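Local structure of antigen TpF1 (Treponema pallidum, 2FJC) at residues H33-H38 against A104-D109; D63-R68 against T137-T142; S87-E92 against F110-T115. The protein is a mini-ferritin of the Dps family that binds ferric iron at sites between subunits, and may also play a structural role in the outer membrane. All blocks are in the same frame, centred on the assembly; numbering follows the deposited sequence.

Interaction 1 of 3, residues H33-H38 against A104-D109; sequences HNYHWH and ARVKRD. With FE (Fe (III) ion), chain S.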
loop_
_atom_site.group_PDB
_atom_site.type_symbol
_atom_site.label_atom_id
_atom_site.label_comp_id
_atom_site.label_asym_id
_atom_site.label_seq_id
_atom_site.Cartn_x
_atom_site.Cartn_y
_atom_site.Cartn_z
ATOM N N HIS B 33 -3.298 29.678 -7.981
ATOM C CA HIS B 33 -3.261 29.041 -9.287
ATOM C C HIS B 33 -2.600 30.012 -10.249
ATOM O O HIS B 33 -1.820 29.609 -11.111
ATOM C CB HIS B 33 -4.663 28.694 -9.798
ATOM C CG HIS B 33 -5.194 27.397 -9.272
ATOM N ND1 HIS B 33 -5.660 27.246 -7.983
ATOM C CD2 HIS B 33 -5.320 26.182 -9.861
ATOM C CE1 HIS B 33 -6.050 25.996 -7.802
ATOM N NE2 HIS B 33 -5.853 25.328 -8.926
ATOM N N ASN B 34 -2.909 31.294 -10.092
ATOM C CA ASN B 34 -2.330 32.315 -10.943
ATOM C C ASN B 34 -0.806 32.181 -10.910
ATOM O O ASN B 34 -0.176 32.058 -11.952
ATOM C CB ASN B 34 -2.742 33.701 -10.453
ATOM C CG ASN B 34 -2.433 34.785 -11.458
ATOM O OD1 ASN B 34 -1.339 34.844 -12.001
ATOM N ND2 ASN B 34 -3.396 35.655 -11.702
ATOM N N TYR B 35 -0.211 32.190 -9.719
ATOM C CA TYR B 35 1.239 32.057 -9.621
ATOM C C TYR B 35 1.683 30.698 -10.132
ATOM O O TYR B 35 2.701 30.575 -10.810
ATOM C CB TYR B 35 1.702 32.234 -8.177
ATOM C CG TYR B 35 1.292 33.562 -7.591
ATOM C CD1 TYR B 35 1.412 34.736 -8.336
ATOM C CD2 TYR B 35 0.779 33.649 -6.296
ATOM C CE1 TYR B 35 1.030 35.950 -7.817
ATOM C CE2 TYR B 35 0.397 34.870 -5.761
ATOM C CZ TYR B 35 0.522 36.020 -6.528
ATOM O OH TYR B 35 0.117 37.232 -6.004
ATOM N N HIS B 36 0.909 29.679 -9.796
ATOM C CA HIS B 36 1.188 28.314 -10.203
ATOM C C HIS B 36 1.370 28.248 -11.718
ATOM O O HIS B 36 2.270 27.571 -12.220
ATOM C CB HIS B 36 0.020 27.415 -9.758
ATOM C CG HIS B 36 0.162 25.970 -10.137
ATOM N ND1 HIS B 36 1.165 25.160 -9.641
ATOM C CD2 HIS B 36 -0.616 25.175 -10.911
ATOM C CE1 HIS B 36 0.993 23.927 -10.087
ATOM N NE2 HIS B 36 -0.080 23.911 -10.860
ATOM N N TRP B 37 0.514 28.963 -12.439
ATOM C CA TRP B 37 0.557 28.977 -13.891
ATOM C C TRP B 37 1.527 29.957 -14.540
ATOM O O TRP B 37 2.145 29.640 -15.557
ATOM C CB TRP B 37 -0.822 29.293 -14.454
ATOM C CG TRP B 37 -1.874 28.331 -14.089
ATOM C CD1 TRP B 37 -1.751 26.982 -13.981
ATOM C CD2 TRP B 37 -3.254 28.633 -13.844
ATOM N NE1 TRP B 37 -2.967 26.420 -13.684
ATOM C CE2 TRP B 37 -3.909 27.410 -13.595
ATOM C CE3 TRP B 37 -3.996 29.818 -13.816
ATOM C CZ2 TRP B 37 -5.278 27.332 -13.318
ATOM C CZ3 TRP B 37 -5.357 29.744 -13.543
ATOM C CH2 TRP B 37 -5.984 28.507 -13.298
ATOM N N HIS B 38 1.674 31.136 -13.952
ATOM C CA HIS B 38 2.484 32.163 -14.574
ATOM C C HIS B 38 3.873 32.481 -14.075
ATOM O O HIS B 38 4.514 33.383 -14.604
ATOM C CB HIS B 38 1.648 33.430 -14.639
ATOM C CG HIS B 38 0.301 33.209 -15.249
ATOM N ND1 HIS B 38 -0.874 33.494 -14.589
ATOM C CD2 HIS B 38 -0.056 32.702 -16.451
ATOM C CE1 HIS B 38 -1.899 33.171 -15.360
ATOM N NE2 HIS B 38 -1.430 32.690 -16.496
ATOM N N ALA B 104 6.948 36.152 -2.519
ATOM C CA ALA B 104 6.858 37.255 -1.572
ATOM C C ALA B 104 5.401 37.626 -1.373
ATOM O O ALA B 104 4.983 37.977 -0.271
ATOM C CB ALA B 104 7.640 38.460 -2.076
ATOM N N ARG B 105 4.626 37.544 -2.445
ATOM C CA ARG B 105 3.214 37.871 -2.351
ATOM C C ARG B 105 2.416 36.818 -1.584
ATOM O O ARG B 105 1.545 37.179 -0.790
ATOM C CB ARG B 105 2.615 38.095 -3.742
ATOM C CG ARG B 105 3.220 39.291 -4.428
ATOM C CD ARG B 105 2.659 39.544 -5.807
ATOM N NE ARG B 105 3.521 40.477 -6.528
ATOM C CZ ARG B 105 3.344 40.846 -7.791
ATOM N NH1 ARG B 105 2.323 40.374 -8.495
ATOM N NH2 ARG B 105 4.212 41.670 -8.359
ATOM N N VAL B 106 2.693 35.530 -1.790
ATOM C CA VAL B 106 1.933 34.539 -1.035
ATOM C C VAL B 106 2.343 34.629 0.437
ATOM O O VAL B 106 1.518 34.451 1.316
ATOM C CB VAL B 106 2.113 33.069 -1.561
ATOM C CG1 VAL B 106 2.115 33.057 -3.064
ATOM C CG2 VAL B 106 3.358 32.438 -0.999
ATOM N N LYS B 107 3.612 34.919 0.705
ATOM C CA LYS B 107 4.062 35.043 2.083
ATOM C C LYS B 107 3.263 36.167 2.747
ATOM O O LYS B 107 2.811 36.045 3.886
ATOM C CB LYS B 107 5.558 35.370 2.138
ATOM C CG LYS B 107 6.106 35.591 3.543
ATOM C CD LYS B 107 7.616 35.711 3.533
ATOM C CE LYS B 107 8.195 35.806 4.935
ATOM N NZ LYS B 107 7.898 37.114 5.556
ATOM N N ARG B 108 3.079 37.253 2.011
ATOM C CA ARG B 108 2.348 38.407 2.506
ATOM C C ARG B 108 0.892 38.026 2.801
ATOM O O ARG B 108 0.342 38.397 3.847
ATOM C CB ARG B 108 2.416 39.527 1.464
ATOM C CG ARG B 108 2.239 40.939 2.001
ATOM C CD ARG B 108 2.501 41.981 0.896
ATOM N NE ARG B 108 3.820 41.792 0.293
ATOM C CZ ARG B 108 4.113 42.064 -0.980
ATOM N NH1 ARG B 108 3.173 42.547 -1.795
ATOM N NH2 ARG B 108 5.339 41.832 -1.450
ATOM N N ASP B 109 0.274 37.283 1.883
ATOM C CA ASP B 109 -1.110 36.857 2.070
ATOM C C ASP B 109 -1.232 35.851 3.219
ATOM O O ASP B 109 -2.221 35.853 3.964
ATOM C CB ASP B 109 -1.680 36.248 0.781
ATOM C CG ASP B 109 -1.969 37.296 -0.286
ATOM O OD1 ASP B 109 -2.156 38.479 0.072
ATOM O OD2 ASP B 109 -2.024 36.940 -1.487
HETATM FE FE FE S . -1.397 22.574 -12.452
#

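Interaction 2 of 3, residues D63-R68 against T137-T142; sequences DTIAER and TDILRT. With FE (Fe (III) ion), chain R.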
loop_
_atom_site.group_PDB
_atom_site.type_symbol
_atom_site.label_atom_id
_atom_site.label_comp_id
_atom_site.label_asym_id
_atom_site.label_seq_id
_atom_site.Cartn_x
_atom_site.Cartn_y
_atom_site.Cartn_z
ATOM N N ASP B 63 -12.607 24.403 3.094
ATOM C CA ASP B 63 -13.713 23.523 3.378
ATOM C C ASP B 63 -13.965 23.247 4.857
ATOM O O ASP B 63 -15.123 23.234 5.271
ATOM C CB ASP B 63 -13.572 22.208 2.601
ATOM C CG ASP B 63 -14.904 21.467 2.471
ATOM O OD1 ASP B 63 -15.858 22.024 1.874
ATOM O OD2 ASP B 63 -15.003 20.329 2.970
ATOM N N THR B 64 -12.925 23.049 5.668
ATOM C CA THR B 64 -13.190 22.771 7.080
ATOM C C THR B 64 -13.773 23.989 7.800
ATOM O O THR B 64 -14.654 23.847 8.645
ATOM C CB THR B 64 -11.941 22.256 7.851
ATOM O OG1 THR B 64 -11.062 23.341 8.125
ATOM C CG2 THR B 64 -11.206 21.217 7.047
ATOM N N ILE B 65 -13.305 25.186 7.459
ATOM C CA ILE B 65 -13.833 26.392 8.082
ATOM C C ILE B 65 -15.287 26.633 7.655
ATOM O O ILE B 65 -16.137 27.005 8.471
ATOM C CB ILE B 65 -12.963 27.626 7.737
ATOM C CG1 ILE B 65 -11.689 27.588 8.568
ATOM C CG2 ILE B 65 -13.721 28.932 8.039
ATOM C CD1 ILE B 65 -10.781 28.740 8.308
ATOM N N ALA B 66 -15.575 26.418 6.378
ATOM C CA ALA B 66 -16.931 26.597 5.885
ATOM C C ALA B 66 -17.873 25.643 6.616
ATOM O O ALA B 66 -18.998 25.998 6.968
ATOM C CB ALA B 66 -16.987 26.327 4.399
ATOM N N GLU B 67 -17.405 24.423 6.842
ATOM C CA GLU B 67 -18.215 23.431 7.523
ATOM C C GLU B 67 -18.401 23.754 8.993
ATOM O O GLU B 67 -19.426 23.410 9.579
ATOM C CB GLU B 67 -17.594 22.051 7.379
ATOM C CG GLU B 67 -18.419 21.138 6.504
ATOM C CD GLU B 67 -17.595 20.467 5.427
ATOM O OE1 GLU B 67 -16.538 19.886 5.760
ATOM O OE2 GLU B 67 -18.012 20.521 4.253
ATOM N N ARG B 68 -17.408 24.400 9.593
ATOM C CA ARG B 68 -17.520 24.764 10.991
ATOM C C ARG B 68 -18.612 25.820 11.089
ATOM O O ARG B 68 -19.427 25.823 12.012
ATOM C CB ARG B 68 -16.195 25.322 11.512
ATOM C CG ARG B 68 -16.245 25.752 12.972
ATOM C CD ARG B 68 -16.866 24.668 13.834
ATOM N NE ARG B 68 -16.975 25.067 15.235
ATOM C CZ ARG B 68 -17.726 24.430 16.126
ATOM N NH1 ARG B 68 -18.431 23.366 15.754
ATOM N NH2 ARG B 68 -17.785 24.859 17.379
ATOM N N THR B 137 -6.435 26.943 15.102
ATOM C CA THR B 137 -5.066 26.725 15.553
ATOM C C THR B 137 -4.314 25.752 14.632
ATOM O O THR B 137 -3.134 25.951 14.356
ATOM C CB THR B 137 -5.033 26.186 17.006
ATOM O OG1 THR B 137 -5.622 27.152 17.890
ATOM C CG2 THR B 137 -3.602 25.923 17.442
ATOM N N ASP B 138 -4.990 24.704 14.161
ATOM C CA ASP B 138 -4.348 23.740 13.270
ATOM C C ASP B 138 -3.913 24.442 11.990
ATOM O O ASP B 138 -2.826 24.207 11.471
ATOM C CB ASP B 138 -5.292 22.587 12.911
ATOM C CG ASP B 138 -5.435 21.565 14.035
ATOM O OD1 ASP B 138 -4.624 21.603 14.991
ATOM O OD2 ASP B 138 -6.356 20.713 13.952
ATOM N N ILE B 139 -4.788 25.293 11.477
ATOM C CA ILE B 139 -4.512 26.047 10.270
ATOM C C ILE B 139 -3.378 27.032 10.546
ATOM O O ILE B 139 -2.482 27.202 9.729
ATOM C CB ILE B 139 -5.769 26.795 9.822
ATOM C CG1 ILE B 139 -6.830 25.780 9.384
ATOM C CG2 ILE B 139 -5.429 27.762 8.709
ATOM C CD1 ILE B 139 -8.208 26.392 9.101
ATOM N N LEU B 140 -3.423 27.668 11.709
ATOM C CA LEU B 140 -2.399 28.612 12.119
ATOM C C LEU B 140 -1.031 27.909 12.149
ATOM O O LEU B 140 -0.010 28.499 11.791
ATOM C CB LEU B 140 -2.737 29.148 13.510
ATOM C CG LEU B 140 -2.971 30.631 13.802
ATOM C CD1 LEU B 140 -3.248 31.441 12.544
ATOM C CD2 LEU B 140 -4.129 30.718 14.788
ATOM N N ARG B 141 -1.010 26.651 12.573
ATOM C CA ARG B 141 0.240 25.918 12.636
ATOM C C ARG B 141 0.823 25.705 11.246
ATOM O O ARG B 141 2.012 25.933 11.045
ATOM C CB ARG B 141 0.063 24.565 13.329
ATOM C CG ARG B 141 1.393 23.845 13.550
ATOM C CD ARG B 141 1.240 22.450 14.165
ATOM N NE ARG B 141 0.308 22.431 15.293
ATOM C CZ ARG B 141 0.251 21.456 16.199
ATOM N NH1 ARG B 141 1.080 20.420 16.114
ATOM N NH2 ARG B 141 -0.640 21.511 17.183
ATOM N N THR B 142 0.004 25.285 10.282
ATOM C CA THR B 142 0.536 25.069 8.944
ATOM C C THR B 142 0.940 26.401 8.293
ATOM O O THR B 142 1.905 26.453 7.524
ATOM C CB THR B 142 -0.459 24.306 8.025
ATOM O OG1 THR B 142 -1.548 25.161 7.679
ATOM C CG2 THR B 142 -0.996 23.074 8.724
HETATM FE FE FE R . -16.717 19.118 2.723
#

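Interaction 3 of 3, residues S87-E92 against F110-T115; sequences SGIAEE and FEYLST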
loop_
_atom_site.group_PDB
_atom_site.type_symbol
_atom_site.label_atom_id
_atom_site.label_comp_id
_atom_site.label_asym_id
_atom_site.label_seq_id
_atom_site.Cartn_x
_atom_site.Cartn_y
_atom_site.Cartn_z
ATOM N N SER B 87 -13.759 39.394 0.922
ATOM C CA SER B 87 -12.318 39.222 0.989
ATOM C C SER B 87 -11.462 40.461 1.183
ATOM O O SER B 87 -11.706 41.507 0.584
ATOM C CB SER B 87 -11.823 38.484 -0.253
ATOM O OG SER B 87 -10.447 38.179 -0.135
ATOM N N GLY B 88 -10.442 40.316 2.023
ATOM C CA GLY B 88 -9.515 41.393 2.276
ATOM C C GLY B 88 -8.250 41.120 1.482
ATOM O O GLY B 88 -7.241 41.805 1.645
ATOM N N ILE B 89 -8.301 40.107 0.624
ATOM C CA ILE B 89 -7.156 39.756 -0.199
ATOM C C ILE B 89 -7.384 40.196 -1.640
ATOM O O ILE B 89 -8.398 39.867 -2.264
ATOM C CB ILE B 89 -6.882 38.238 -0.173
ATOM C CG1 ILE B 89 -6.420 37.818 1.222
ATOM C CG2 ILE B 89 -5.819 37.883 -1.195
ATOM C CD1 ILE B 89 -6.127 36.348 1.348
ATOM N N ALA B 90 -6.427 40.948 -2.164
ATOM C CA ALA B 90 -6.520 41.436 -3.525
ATOM C C ALA B 90 -6.165 40.322 -4.503
ATOM O O ALA B 90 -5.245 39.531 -4.260
ATOM C CB ALA B 90 -5.573 42.624 -3.712
ATOM N N GLU B 91 -6.901 40.259 -5.607
ATOM C CA GLU B 91 -6.638 39.258 -6.628
ATOM C C GLU B 91 -5.419 39.671 -7.447
ATOM O O GLU B 91 -5.111 40.853 -7.558
ATOM C CB GLU B 91 -7.855 39.097 -7.542
ATOM C CG GLU B 91 -9.082 38.562 -6.821
ATOM C CD GLU B 91 -10.069 37.910 -7.762
ATOM O OE1 GLU B 91 -10.632 38.611 -8.626
ATOM O OE2 GLU B 91 -10.280 36.686 -7.643
ATOM N N GLU B 92 -4.714 38.687 -7.997
ATOM C CA GLU B 92 -3.539 38.948 -8.811
ATOM C C GLU B 92 -4.028 39.251 -10.219
ATOM O O GLU B 92 -4.626 38.402 -10.874
ATOM C CB GLU B 92 -2.617 37.730 -8.831
ATOM C CG GLU B 92 -1.339 37.967 -9.589
ATOM C CD GLU B 92 -0.564 39.157 -9.048
ATOM O OE1 GLU B 92 0.052 39.031 -7.967
ATOM O OE2 GLU B 92 -0.581 40.224 -9.700
ATOM N N PHE B 110 -0.226 34.999 3.364
ATOM C CA PHE B 110 -0.233 34.020 4.439
ATOM C C PHE B 110 -0.156 34.759 5.771
ATOM O O PHE B 110 -0.840 34.403 6.726
ATOM C CB PHE B 110 0.953 33.061 4.306
ATOM C CG PHE B 110 0.726 31.932 3.326
ATOM C CD1 PHE B 110 -0.504 31.775 2.683
ATOM C CD2 PHE B 110 1.736 30.995 3.083
ATOM C CE1 PHE B 110 -0.720 30.701 1.819
ATOM C CE2 PHE B 110 1.525 29.918 2.219
ATOM C CZ PHE B 110 0.297 29.772 1.586
ATOM N N GLU B 111 0.679 35.792 5.831
ATOM C CA GLU B 111 0.825 36.565 7.054
ATOM C C GLU B 111 -0.473 37.308 7.355
ATOM O O GLU B 111 -0.890 37.389 8.505
ATOM C CB GLU B 111 2.004 37.539 6.926
ATOM C CG GLU B 111 3.343 36.827 6.809
ATOM C CD GLU B 111 4.495 37.760 6.464
ATOM O OE1 GLU B 111 4.322 38.621 5.579
ATOM O OE2 GLU B 111 5.581 37.618 7.062
ATOM N N TYR B 112 -1.113 37.840 6.321
ATOM C CA TYR B 112 -2.372 38.529 6.524
ATOM C C TYR B 112 -3.381 37.531 7.091
ATOM O O TYR B 112 -4.075 37.842 8.056
ATOM C CB TYR B 112 -2.884 39.134 5.210
ATOM C CG TYR B 112 -4.368 39.417 5.195
ATOM C CD1 TYR B 112 -5.283 38.424 4.840
ATOM C CD2 TYR B 112 -4.866 40.676 5.541
ATOM C CE1 TYR B 112 -6.655 38.673 4.829
ATOM C CE2 TYR B 112 -6.240 40.937 5.534
ATOM C CZ TYR B 112 -7.127 39.926 5.177
ATOM O OH TYR B 112 -8.488 40.149 5.189
ATOM N N LEU B 113 -3.459 36.338 6.503
ATOM C CA LEU B 113 -4.384 35.315 7.002
ATOM C C LEU B 113 -4.051 34.941 8.436
ATOM O O LEU B 113 -4.938 34.764 9.265
ATOM C CB LEU B 113 -4.335 34.040 6.149
ATOM C CG LEU B 113 -5.120 34.037 4.838
ATOM C CD1 LEU B 113 -4.925 32.715 4.129
ATOM C CD2 LEU B 113 -6.589 34.274 5.131
ATOM N N SER B 114 -2.762 34.818 8.722
ATOM C CA SER B 114 -2.313 34.456 10.050
ATOM C C SER B 114 -2.813 35.431 11.117
ATOM O O SER B 114 -3.316 35.006 12.155
ATOM C CB SER B 114 -0.791 34.386 10.083
ATOM O OG SER B 114 -0.326 33.894 11.328
ATOM N N THR B 115 -2.681 36.734 10.875
ATOM C CA THR B 115 -3.143 37.692 11.862
ATOM C C THR B 115 -4.678 37.629 11.964
ATOM O O THR B 115 -5.242 37.736 13.053
ATOM C CB THR B 115 -2.679 39.133 11.526
ATOM O OG1 THR B 115 -3.343 39.592 10.347
ATOM C CG2 THR B 115 -1.179 39.170 11.289
#

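Interaction 1 of 3, residues H33-H38 against A104-D109
A buried helix-to-helix contact joins Tyr35, near the end of helix 8-38, to Arg105 and Val106 on helix 99-127, two members of the ferritin-like four-helix bundle. The Tyr35 ring makes the contact from helix 8-38. Tyr35 CG lies anti to the carbonyl carbon (chi1 -58°), and the ring reaches across to the second helix. Its CD2 atom meets the methyl Val106 CG1 at 3.5 Å, and the two side chains run antiparallel past one another. The methyl comes to the ring obliquely. Farther out, Tyr35 OH lies 3.4 Å from Arg105 CD and 3.5 Å from Arg105 CB. The arginine chain is extended from CG to NE and lies roughly perpendicular to the tyrosine. Its guanidinium plane is turned 72° from the ring, so the two flat groups do not stack. Both polar ends turn to one loop residue, Glu92: Tyr35 OH is hydrogen-bonded to its carboxylate, and Arg105 NH1 forms a salt bridge with it. On the same helical segment His36 NE2 binds iron at 2.5 Å, and Asp63 and Glu67 of a neighbouring subunit complete the protein ligands. The contact is van der Waals: ring carbons on Val106 CG1, and the phenol oxygen on the Arg105 CB and CD methylenes. The buried phenol hydroxyl has a polar partner in Glu92, whose shared carboxylate probably helps fix the rotation of both side chains.

Interaction 2 of 3, residues D63-R68 against T137-T142
Ile65 overlaps Ile139 through the ends of the two side chains. Ile65 CD1 lies 3.6 Å from Ile139 CD1, and Ile65 CG1 is 3.7 Å from the same methyl. The terminal methyl of Ile139 thus rests against the outer half of the Ile65 chain. The two chains meet at a slant, end to end. In Ile139 the CG1 branch is anti to the carbonyl carbon (chi1 -67°) and chi2 is extended, which carries CD1 out toward the other helix. The Ile65 side chain leaves its backbone at a slant, and its end comes closer. Thr64 adds a looser touch, with OG1 4.3 Å from Ile139 CD1. The nearest CA atoms, those of Ile65 and Ile139, are 9.6 Å apart. On its own helix Thr142 OG1 donates a hydrogen bond of 3.0 Å to Ile139 O, tilted 21° from the carbonyl plane. Asp63 and Glu67 take a different direction from Ile65. They bind iron through Asp63 OD2, at 2.1 Å, and Glu67 OE2, and His36 of a neighbouring subunit joins them. This is the intersubunit site characteristic of Dps proteins. The isoleucine pair bridges helix 44-71 and helix 130-154 in a partly buried place. Phe117 of helix 99-127 packs on both isoleucines, while Leu18, His21, Val22 and Leu25 of helix 8-38 pack against Ile65.

Interaction 3 of 3, residues S87-E92 against F110-T115
Tyr112 reaches from helix 99-127 to the loop that follows helix 80-86, and its ring passes obliquely alongside Ile89 and Gly88. The ring is placed by a first torsion that sets CG anti to the backbone N (chi1 159°). One side of its rim, CE1, meets Ile89 CG1 at 3.7 Å. The hydroxyl goes further: the phenol oxygen, Tyr112 OH, lies against Gly88 CA at 3.3 Å. The Ile89 side chain starts off at a slant. Its extended CG1-CD1 arm (chi2 180°) brings its end nearer the helix, with CD1 4.3 Å from Leu113 CG. Ile89 thus touches Tyr112 mainly through CG1 and Leu113 through CD1. The loop has its own brace. Ile89 N donates to Ser87 OG at 3.0 Å with an angle of 159°, which makes an ST turn. Asp24 of helix 8-38 gathers the polar ends: Tyr112 OH is hydrogen-bonded to one carboxylate oxygen, Ser87 OG and Gly88 N to the other. The loop and helix 99-127 meet by van der Waals contact, the phenol oxygen included, while a single carboxylate probably fixes both the phenol and the turn.

Interactions 1 and 3 are neighbours, with centres 11 Å apart, on consecutive parts of helix 99-127. Glu92 joins them: its OE1 lies 2.7 Å from both Tyr35 OH and Arg105 NH1, tying the loop of interaction 3 to the two helices of interaction 1. Interaction 2 lies on the other side of the chain's centre, about 20 Å from interaction 1 between centres. It meets interaction 3 where Leu140 CD1 packs 3.6 Å from Ser114 O. Through interactions 1 and 2 each chain contributes to two iron sites: His36 to one, Asp63 and Glu67 to the other, each completed by a neighbouring subunit.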